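Local coordinates for 2-hydroxyhepta-2,4-diene-1,7-dioate isomerase (Corynebacterium glutamicum, PDB 4DBF), which is a magnesium-binding member of the FAH family that probably acts as a lyase, consistent with oxaloacetate decarboxylase activity, or as an isomerase, at residues G87-D92 and M231-G236; V150-W155 and I238-T243. All coordinates share one frame; numbering follows the deposited sequence.

Interaction 1. Residues G87-D92 and M231-G236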
loop_
_atom_site.group_PDB
_atom_site.type_symbol
_atom_site.label_atom_id
_atom_site.label_comp_id
_atom_site.label_asym_id
_atom_site.label_seq_id
_atom_site.Cartn_x
_atom_site.Cartn_y
_atom_site.Cartn_z
ATOM N N GLY A 87 12.006 8.027 4.749
ATOM C CA GLY A 87 13.259 8.384 4.155
ATOM C C GLY A 87 13.852 9.625 4.796
ATOM O O GLY A 87 13.184 10.388 5.411
ATOM N N ARG A 88 15.137 9.781 4.605
ATOM C CA ARG A 88 15.915 10.842 5.202
ATOM C C ARG A 88 15.756 10.994 6.683
ATOM O O ARG A 88 15.677 12.078 7.133
ATOM C CB ARG A 88 15.597 12.159 4.560
ATOM C CG ARG A 88 15.665 12.094 3.068
ATOM C CD ARG A 88 15.586 13.429 2.427
ATOM N NE ARG A 88 14.246 13.887 2.206
ATOM C CZ ARG A 88 13.589 13.701 1.097
ATOM N NH1 ARG A 88 14.135 13.042 0.108
ATOM N NH2 ARG A 88 12.383 14.179 0.995
ATOM N N ASN A 89 15.733 9.905 7.412
ATOM C CA ASN A 89 15.595 9.971 8.836
ATOM C C ASN A 89 16.854 9.753 9.638
ATOM O O ASN A 89 16.799 9.745 10.819
ATOM C CB ASN A 89 14.537 8.988 9.321
ATOM C CG ASN A 89 13.960 9.371 10.657
ATOM O OD1 ASN A 89 13.808 10.524 10.951
ATOM N ND2 ASN A 89 13.665 8.393 11.468
ATOM N N TYR A 90 17.977 9.573 8.979
ATOM C CA TYR A 90 19.231 9.342 9.660
ATOM C C TYR A 90 20.218 10.469 9.444
ATOM O O TYR A 90 20.529 10.821 8.363
ATOM C CB TYR A 90 19.838 8.014 9.277
ATOM C CG TYR A 90 19.398 6.883 10.138
ATOM C CD1 TYR A 90 18.093 6.512 10.190
ATOM C CD2 TYR A 90 20.291 6.186 10.902
ATOM C CE1 TYR A 90 17.688 5.467 10.959
ATOM C CE2 TYR A 90 19.896 5.128 11.679
ATOM C CZ TYR A 90 18.577 4.778 11.709
ATOM O OH TYR A 90 18.133 3.750 12.448
ATOM N N ALA A 91 20.641 11.044 10.536
ATOM C CA ALA A 91 21.604 12.104 10.521
ATOM C C ALA A 91 22.973 11.524 10.339
ATOM O O ALA A 91 23.259 10.468 10.811
ATOM C CB ALA A 91 21.529 12.896 11.798
ATOM N N ASP A 92 23.798 12.248 9.603
ATOM C CA ASP A 92 25.172 11.906 9.382
ATOM C C ASP A 92 25.218 11.116 8.100
ATOM O O ASP A 92 26.284 10.810 7.596
ATOM C CB ASP A 92 25.729 11.097 10.554
ATOM C CG ASP A 92 26.176 11.956 11.707
ATOM O OD1 ASP A 92 27.372 12.245 11.817
ATOM O OD2 ASP A 92 25.333 12.345 12.515
ATOM N N MET A 231 18.585 8.685 14.520
ATOM C CA MET A 231 17.271 9.049 13.973
ATOM C C MET A 231 16.969 10.528 14.164
ATOM O O MET A 231 17.176 11.043 15.232
ATOM C CB MET A 231 16.148 8.230 14.640
ATOM C CG MET A 231 15.997 6.863 13.987
ATOM S SD MET A 231 15.097 5.715 15.066
ATOM C CE MET A 231 13.454 6.193 14.776
ATOM N N ILE A 232 16.424 11.174 13.148
ATOM C CA ILE A 232 16.009 12.552 13.259
ATOM C C ILE A 232 14.634 12.694 13.913
ATOM O O ILE A 232 14.439 13.495 14.861
ATOM C CB ILE A 232 16.083 13.215 11.859
ATOM C CG1 ILE A 232 17.540 13.214 11.357
ATOM C CG2 ILE A 232 15.466 14.623 11.872
ATOM C CD1 ILE A 232 17.640 13.450 9.830
ATOM N N MET A 233 13.645 11.946 13.400
ATOM C CA MET A 233 12.372 11.807 14.124
ATOM C C MET A 233 12.487 10.557 14.934
ATOM O O MET A 233 12.806 9.477 14.381
ATOM C CB MET A 233 11.177 11.693 13.180
ATOM C CG MET A 233 10.971 12.843 12.270
ATOM S SD MET A 233 9.520 12.563 11.170
ATOM C CE MET A 233 8.244 11.984 12.162
ATOM N N LYS A 234 12.340 10.716 16.256
ATOM C CA LYS A 234 12.336 9.613 17.200
ATOM C C LYS A 234 11.052 8.837 17.040
ATOM O O LYS A 234 10.116 9.330 16.396
ATOM C CB LYS A 234 12.427 10.165 18.625
ATOM C CG LYS A 234 13.578 11.171 18.800
ATOM C CD LYS A 234 13.895 11.412 20.263
ATOM C CE LYS A 234 15.382 11.687 20.476
ATOM N NZ LYS A 234 15.487 12.652 21.570
ATOM N N MET A 235 10.983 7.684 17.704
ATOM C CA MET A 235 9.889 6.758 17.521
ATOM C C MET A 235 8.493 7.405 17.673
ATOM O O MET A 235 7.591 7.217 16.854
ATOM C CB MET A 235 10.070 5.599 18.490
ATOM C CG MET A 235 9.089 4.531 18.277
ATOM S SD MET A 235 9.281 3.725 16.657
ATOM C CE MET A 235 11.011 3.650 16.343
ATOM N N GLY A 236 8.323 8.185 18.728
ATOM C CA GLY A 236 7.004 8.716 19.038
ATOM C C GLY A 236 6.620 9.726 17.998
ATOM O O GLY A 236 5.471 9.806 17.612
#

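Interaction 2. Residues V150-W155 and I238-T243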
loop_
_atom_site.group_PDB
_atom_site.type_symbol
_atom_site.label_atom_id
_atom_site.label_comp_id
_atom_site.label_asym_id
_atom_site.label_seq_id
_atom_site.Cartn_x
_atom_site.Cartn_y
_atom_site.Cartn_z
ATOM N N VAL A 150 -2.412 9.430 16.858
ATOM C CA VAL A 150 -1.716 9.063 18.070
ATOM C C VAL A 150 -0.805 10.229 18.463
ATOM O O VAL A 150 -0.107 10.772 17.620
ATOM C CB VAL A 150 -0.883 7.846 17.859
ATOM C CG1 VAL A 150 -0.219 7.429 19.152
ATOM C CG2 VAL A 150 -1.758 6.749 17.282
ATOM N N LYS A 151 -0.844 10.616 19.741
ATOM C CA LYS A 151 0.092 11.587 20.284
ATOM C C LYS A 151 1.461 10.937 20.463
ATOM O O LYS A 151 1.556 9.795 20.865
ATOM C CB LYS A 151 -0.447 12.119 21.648
ATOM C CG LYS A 151 0.165 13.473 22.068
ATOM C CD LYS A 151 -0.379 13.890 23.476
ATOM C CE LYS A 151 0.389 15.100 24.022
ATOM N NZ LYS A 151 -0.427 15.904 25.038
ATOM N N ALA A 152 2.518 11.673 20.161
ATOM C CA ALA A 152 3.878 11.149 20.194
ATOM C C ALA A 152 4.196 10.423 21.490
ATOM O O ALA A 152 4.724 9.323 21.484
ATOM C CB ALA A 152 4.869 12.284 19.941
ATOM N N ASP A 153 3.849 11.012 22.636
ATOM C CA ASP A 153 4.258 10.363 23.858
ATOM C C ASP A 153 3.348 9.161 24.257
ATOM O O ASP A 153 3.671 8.425 25.212
ATOM C CB ASP A 153 4.529 11.404 24.980
ATOM C CG ASP A 153 3.296 12.075 25.444
ATOM O OD1 ASP A 153 2.218 11.692 24.962
ATOM O OD2 ASP A 153 3.397 12.995 26.291
ATOM N N ASP A 154 2.261 8.939 23.516
ATOM C CA ASP A 154 1.442 7.691 23.645
ATOM C C ASP A 154 1.841 6.572 22.642
ATOM O O ASP A 154 1.126 5.598 22.485
ATOM C CB ASP A 154 -0.052 7.995 23.451
ATOM C CG ASP A 154 -0.580 8.985 24.491
ATOM O OD1 ASP A 154 -1.486 9.768 24.152
ATOM O OD2 ASP A 154 -0.053 8.985 25.621
ATOM N N TRP A 155 3.002 6.676 22.013
ATOM C CA TRP A 155 3.329 5.746 20.918
ATOM C C TRP A 155 3.342 4.297 21.313
ATOM O O TRP A 155 2.900 3.447 20.544
ATOM C CB TRP A 155 4.616 6.155 20.230
ATOM C CG TRP A 155 5.878 5.921 20.958
ATOM C CD1 TRP A 155 6.590 6.834 21.722
ATOM C CD2 TRP A 155 6.651 4.738 20.928
ATOM N NE1 TRP A 155 7.718 6.258 22.198
ATOM C CE2 TRP A 155 7.813 4.979 21.707
ATOM C CE3 TRP A 155 6.492 3.490 20.300
ATOM C CZ2 TRP A 155 8.779 4.024 21.903
ATOM C CZ3 TRP A 155 7.458 2.541 20.482
ATOM C CH2 TRP A 155 8.600 2.810 21.299
ATOM N N ILE A 238 7.644 9.746 14.824
ATOM C CA ILE A 238 7.299 8.994 13.578
ATOM C C ILE A 238 5.825 8.540 13.622
ATOM O O ILE A 238 5.049 8.760 12.691
ATOM C CB ILE A 238 8.193 7.772 13.445
ATOM C CG1 ILE A 238 9.655 8.239 13.268
ATOM C CG2 ILE A 238 7.784 6.923 12.182
ATOM C CD1 ILE A 238 10.677 7.051 13.253
ATOM N N ILE A 239 5.430 7.891 14.695
ATOM C CA ILE A 239 4.060 7.419 14.829
ATOM C C ILE A 239 2.980 8.529 14.785
ATOM O O ILE A 239 1.976 8.389 14.154
ATOM C CB ILE A 239 3.933 6.467 16.014
ATOM C CG1 ILE A 239 4.576 5.142 15.669
ATOM C CG2 ILE A 239 2.505 6.230 16.383
ATOM C CD1 ILE A 239 5.243 4.453 16.800
ATOM N N GLU A 240 3.254 9.644 15.422
ATOM C CA GLU A 240 2.373 10.786 15.379
ATOM C C GLU A 240 2.244 11.377 13.972
ATOM O O GLU A 240 1.175 11.706 13.503
ATOM C CB GLU A 240 2.924 11.827 16.304
ATOM C CG GLU A 240 2.174 13.103 16.325
ATOM C CD GLU A 240 2.795 14.074 17.288
ATOM O OE1 GLU A 240 3.746 14.711 16.912
ATOM O OE2 GLU A 240 2.342 14.166 18.415
ATOM N N PHE A 241 3.384 11.501 13.319
ATOM C CA PHE A 241 3.467 11.992 11.955
ATOM C C PHE A 241 2.668 11.142 10.952
ATOM O O PHE A 241 1.913 11.615 10.198
ATOM C CB PHE A 241 4.935 12.039 11.573
ATOM C CG PHE A 241 5.206 12.535 10.191
ATOM C CD1 PHE A 241 5.096 13.849 9.893
ATOM C CD2 PHE A 241 5.651 11.695 9.226
ATOM C CE1 PHE A 241 5.378 14.306 8.647
ATOM C CE2 PHE A 241 5.922 12.139 7.976
ATOM C CZ PHE A 241 5.794 13.446 7.690
ATOM N N ILE A 242 2.854 9.855 11.022
ATOM C CA ILE A 242 2.163 8.943 10.160
ATOM C C ILE A 242 0.674 8.937 10.453
ATOM O O ILE A 242 -0.088 9.167 9.588
ATOM C CB ILE A 242 2.747 7.539 10.267
ATOM C CG1 ILE A 242 4.188 7.528 9.795
ATOM C CG2 ILE A 242 1.916 6.561 9.492
ATOM C CD1 ILE A 242 4.833 6.190 9.939
ATOM N N THR A 243 0.305 8.692 11.697
ATOM C CA THR A 243 -1.073 8.563 12.070
ATOM C C THR A 243 -1.870 9.862 12.031
ATOM O O THR A 243 -3.044 9.846 12.125
ATOM C CB THR A 243 -1.245 7.813 13.400
ATOM O OG1 THR A 243 -0.738 8.594 14.470
ATOM C CG2 THR A 243 -0.538 6.541 13.357
HETATM O O HOH W 1 -0.960 11.992 15.259
#

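Interaction 1. Residues G87-D92 and M231-G236
Asn89 ties the loop that follows strand 83-87 to the turn leading into helix 235-243 through a clamp of side-chain amide on backbone, an example of how a single asparagine side chain can bond to both the N-H and the C=O of one backbone residue. Its OD1 accepts Met233 N at 2.8 Å in a nearly straight bond (173°), and its ND2 donates to Met233 O at 3.2 Å, the carbonyl oxygen lying close to the amide plane and being met on a lone pair. With CG anti to the backbone N (chi1 -157°), the amide is carried across to Met233, and the two bonds to a single residue fix its rotation. ND2 has a second acceptor in Thr256 O. The backbones add a lone beta bridge, Tyr90 with Met231, in the C-terminal fumarylacetoacetate-hydrolase-type domain, near the magnesium site; Asn89 O accepts Ile232 N at 2.8 Å and also a CA-H contact from Met231. Apolar groups line the bridge. The Tyr90 ring meets Met231 CG obliquely through CE1 at 3.7 Å. The Tyr90 side chain is about 8 Å from the bound magnesium ion. Ile232 CG1 touches Ala91 CB at 4.0 Å, and its CD1 sits against Arg88 O.

Interaction 2. Residues V150-W155 and I238-T243
Val150, Ala152 and Trp155 lie along one flank of helix 235-243, in a loop-on-helix contact of the FAH-family fold: the loop joins strands 133-143 and 159-170, and its short 3-10 turn is held against the last turns of the helix. The contact lies away from the metal site and illustrates how a helix can anchor a loop through side chains that receive backbone N-H groups.

Two hydrogen bonds of this kind cross over. Glu240, with CG anti to the backbone N (chi1 177°) and the chain extended beyond it, carries its carboxylate out to the start of the 3-10 turn, where OE2 accepts Ala152 N at 3.0 Å. The N-H comes from well above the carboxylate plane, and Ala152 CB also packs on OE2. Further along the helix, Val150 N donates to Thr243 OG1 at 3.0 Å.

A bridging water and a weaker CA-H...O contact supplement these. The water donates to both Val150 O and Glu240 O, linking loop and helix backbones, while Glu240 CA approaches the same Val150 O at 3.3 Å.

Apolar packing centres on Ile239, whose two branches part to serve different neighbours. CG2 rests on Val150 CB at 4.0 Å; CD1 reaches Trp155 CE3 at 3.8 Å, the two side chains crossing at about a right angle. Ile254 of strand 253-255 and Val159 of strand 159-170 also touch Ile239.

Thr243 OG1 is itself pinned: it donates to Ile239 O at 2.7 Å, on the opposite face of that carbonyl from Thr243 N.

How the interactions relate
Interactions 1 and 2 show how one short helix can join two loops: 231-236 runs into the first turn of helix 235-243, and 238-243 covers the rest of it apart from residue 237. Their centres lie about 14 Å apart, and they touch directly. Met235 CG packs on Trp155 CZ3 at 3.4 Å, and Met233 CE lies 3.4 Å from Phe241 CB, so residues of the helix entry reach both the 150-155 loop and the helix body. Ile238, from the second contact, also packs on Asn89 and Met231 of the first. Only interaction 1 comes near the metal: the Tyr90 side chain is about 6 Å from that of the magnesium ligand Glu138, whereas interaction 2 lies away from the annotated sites.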